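Local structure of xylulokinase (Brucella ovis, 5VM1) at residues 271-276 / 392-397. The protein probably catalyses the ATP-dependent phosphorylation of D-xylulose to D-xylulose 5-phosphate, as a member of the FGGY family of carbohydrate kinases. Numbering follows the deposited sequence.
Sequences AANGAY and AGTEIT
Thr394 reaches across to the end of strand 267-273 with both branches of its side chain, meeting Asn273 with the hydroxyl and Ala271 with the methyl. OG1 lies anti to its own carbonyl carbon (chi1 -79°) and CG2 anti to the backbone N, an arrangement that gives the residue one polar and one apolar contact. On the polar branch, Thr394 OG1 stands 3.0 Å from Asn273 ND2, the two side chains crossing at about a right angle. With CG beside the backbone N (chi1 -56°), the Asn273 side chain turns its amide toward Thr394, although its CB does not point there. Gln297, on the neighbouring strand 295-301, joins the two: its OE1 is hydrogen-bonded to both Asn273 ND2 and Thr394 OG1. Its NE2 is hydrogen-bonded to Ala392 O, early in the loop that carries Thr394; Gln277 NE2 gives Thr394 OG1 a weak hydrogen bond. On the apolar branch, Thr394 CG2 lies 4.1 Å from the CB of Ala271, which points at the loop. Ile396 adds a looser touch, its CD1 4.5 Å from Ala271 CB. Leu389 of helix 367-390 also packs on Ala271 and Ile396. The contact joins a strand end of the C-terminal FGGY domain to the loop that leads from helix 367-390 into strand 399-402. The four touching residues are buried, and Gln297 OE1 accepts from both Asn273 ND2 and Thr394 OG1, beside a small patch of methyl packing.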
ATOM      1  N   ALA A 271       6.091  -8.338  -2.094  1.00 30.70           N
ATOM      2  CA  ALA A 271       6.353  -9.682  -2.564  1.00 27.28           C
ATOM      3  C   ALA A 271       5.150 -10.563  -2.261  1.00 36.10           C
ATOM      4  O   ALA A 271       4.681 -10.611  -1.115  1.00 33.39           O
ATOM      5  CB  ALA A 271       7.616 -10.235  -1.892  1.00 27.71           C
ATOM      6  N   ALA A 272       4.666 -11.276  -3.276  1.00 32.30           N
ATOM      7  CA  ALA A 272       3.593 -12.234  -3.069  1.00 34.62           C
ATOM      8  C   ALA A 272       4.153 -13.549  -2.531  1.00 39.67           C
ATOM      9  O   ALA A 272       5.241 -13.979  -2.936  1.00 45.21           O
ATOM     10  CB  ALA A 272       2.834 -12.456  -4.370  1.00 30.00           C
ATOM     11  N   ASN A 273       3.408 -14.176  -1.596  1.00 41.06           N
ATOM     12  CA  ASN A 273       3.806 -15.419  -0.924  1.00 41.84           C
ATOM     13  C   ASN A 273       2.786 -16.551  -1.079  1.00 37.75           C
ATOM     14  O   ASN A 273       1.568 -16.330  -1.030  1.00 35.38           O
ATOM     15  CB  ASN A 273       4.024 -15.237   0.591  1.00 47.30           C
ATOM     16  CG  ASN A 273       5.040 -14.163   0.944  1.00 48.46           C
ATOM     17  OD1 ASN A 273       4.929 -13.530   1.988  1.00 45.38           O
ATOM     18  ND2 ASN A 273       6.028 -13.956   0.082  1.00 51.61           N
ATOM     19  N   GLY A 274       3.290 -17.782  -1.172  1.00 34.80           N
ATOM     20  CA  GLY A 274       2.463 -18.978  -1.160  1.00 36.27           C
ATOM     21  C   GLY A 274       2.026 -19.446   0.214  1.00 48.00           C
ATOM     22  O   GLY A 274       1.201 -20.362   0.319  1.00 58.81           O
ATOM     23  N   ALA A 275       2.570 -18.836   1.267  1.00 37.20           N
ATOM     24  CA  ALA A 275       2.189 -19.128   2.638  1.00 46.93           C
ATOM     25  C   ALA A 275       2.313 -17.862   3.477  1.00 46.49           C
ATOM     26  O   ALA A 275       2.764 -16.814   3.002  1.00 41.63           O
ATOM     27  CB  ALA A 275       3.053 -20.248   3.231  1.00 55.57           C
ATOM     28  N   TYR A 276       1.838 -17.956   4.719  1.00 42.04           N
ATOM     29  CA  TYR A 276       1.987 -16.881   5.689  1.00 34.34           C
ATOM     30  C   TYR A 276       3.404 -16.911   6.247  1.00 47.31           C
ATOM     31  O   TYR A 276       3.806 -17.884   6.893  1.00 55.62           O
ATOM     32  CB  TYR A 276       0.939 -17.021   6.782  1.00 38.66           C
ATOM     33  CG  TYR A 276       1.164 -16.176   8.013  1.00 40.85           C
ATOM     34  CD1 TYR A 276       1.148 -14.778   7.966  1.00 40.68           C
ATOM     35  CD2 TYR A 276       1.367 -16.793   9.241  1.00 36.34           C
ATOM     36  CE1 TYR A 276       1.329 -14.032   9.134  1.00 43.68           C
ATOM     37  CE2 TYR A 276       1.560 -16.081  10.369  1.00 36.40           C
ATOM     38  CZ  TYR A 276       1.540 -14.717  10.331  1.00 43.79           C
ATOM     39  OH  TYR A 276       1.744 -14.086  11.527  1.00 51.55           O
ATOM     40  N   ALA A 392      12.830 -14.123   5.530  1.00 42.11           N
ATOM     41  CA  ALA A 392      11.492 -14.570   5.868  1.00 45.30           C
ATOM     42  C   ALA A 392      10.941 -15.540   4.825  1.00 49.43           C
ATOM     43  O   ALA A 392       9.720 -15.653   4.673  1.00 51.05           O
ATOM     44  CB  ALA A 392      10.569 -13.370   6.082  1.00 36.34           C
ATOM     45  N   GLY A 393      11.833 -16.237   4.107  1.00 47.98           N
ATOM     46  CA  GLY A 393      11.492 -17.368   3.249  1.00 45.82           C
ATOM     47  C   GLY A 393      11.170 -17.054   1.802  1.00 46.19           C
ATOM     48  O   GLY A 393      10.691 -17.943   1.081  1.00 52.34           O
ATOM     49  N   THR A 394      11.478 -15.850   1.342  1.00 41.76           N
ATOM     50  CA  THR A 394      11.115 -15.354   0.023  1.00 49.79           C
ATOM     51  C   THR A 394      12.404 -15.138  -0.752  1.00 58.00           C
ATOM     52  O   THR A 394      13.348 -14.543  -0.227  1.00 70.32           O
ATOM     53  CB  THR A 394      10.289 -14.042   0.146  1.00 37.53           C
ATOM     54  OG1 THR A 394       8.933 -14.351   0.481  1.00 46.26           O
ATOM     55  CG2 THR A 394      10.327 -13.196  -1.109  1.00 35.91           C
ATOM     56  N   GLU A 395      12.468 -15.642  -1.975  1.00 53.76           N
ATOM     57  CA  GLU A 395      13.560 -15.315  -2.888  1.00 52.30           C
ATOM     58  C   GLU A 395      12.965 -14.502  -4.033  1.00 43.57           C
ATOM     59  O   GLU A 395      12.026 -14.951  -4.694  1.00 43.25           O
ATOM     60  CB  GLU A 395      14.263 -16.592  -3.366  1.00 51.66           C
ATOM     61  CG  GLU A 395      15.319 -16.468  -4.473  1.00 48.66           C
ATOM     62  CD  GLU A 395      15.610 -17.836  -5.086  1.00 60.29           C
ATOM     63  OE1 GLU A 395      16.223 -18.672  -4.388  1.00 63.40           O
ATOM     64  OE2 GLU A 395      15.181 -18.111  -6.234  1.00 60.75           O
ATOM     65  N   ILE A 396      13.433 -13.272  -4.198  1.00 42.41           N
ATOM     66  CA  ILE A 396      12.927 -12.386  -5.243  1.00 44.55           C
ATOM     67  C   ILE A 396      13.750 -12.604  -6.516  1.00 54.91           C
ATOM     68  O   ILE A 396      14.951 -12.313  -6.557  1.00 49.22           O
ATOM     69  CB  ILE A 396      12.961 -10.924  -4.783  1.00 40.50           C
ATOM     70  CG1 ILE A 396      11.871 -10.688  -3.735  1.00 42.07           C
ATOM     71  CG2 ILE A 396      12.788  -9.974  -5.956  1.00 37.42           C
ATOM     72  CD1 ILE A 396      11.733  -9.227  -3.296  1.00 43.51           C
ATOM     73  N   THR A 397      13.113 -13.136  -7.558  1.00 72.38           N
ATOM     74  CA  THR A 397      13.825 -13.411  -8.806  1.00 89.64           C
ATOM     75  C   THR A 397      13.747 -12.226  -9.762  1.00 96.01           C
ATOM     76  O   THR A 397      14.772 -11.664 -10.162  1.00 98.19           O
ATOM     77  CB  THR A 397      13.256 -14.657  -9.493  1.00 97.69           C
ATOM     78  OG1 THR A 397      11.841 -14.500  -9.683  1.00100.50           O
ATOM     79  CG2 THR A 397      13.535 -15.900  -8.662  1.00100.40           C
TER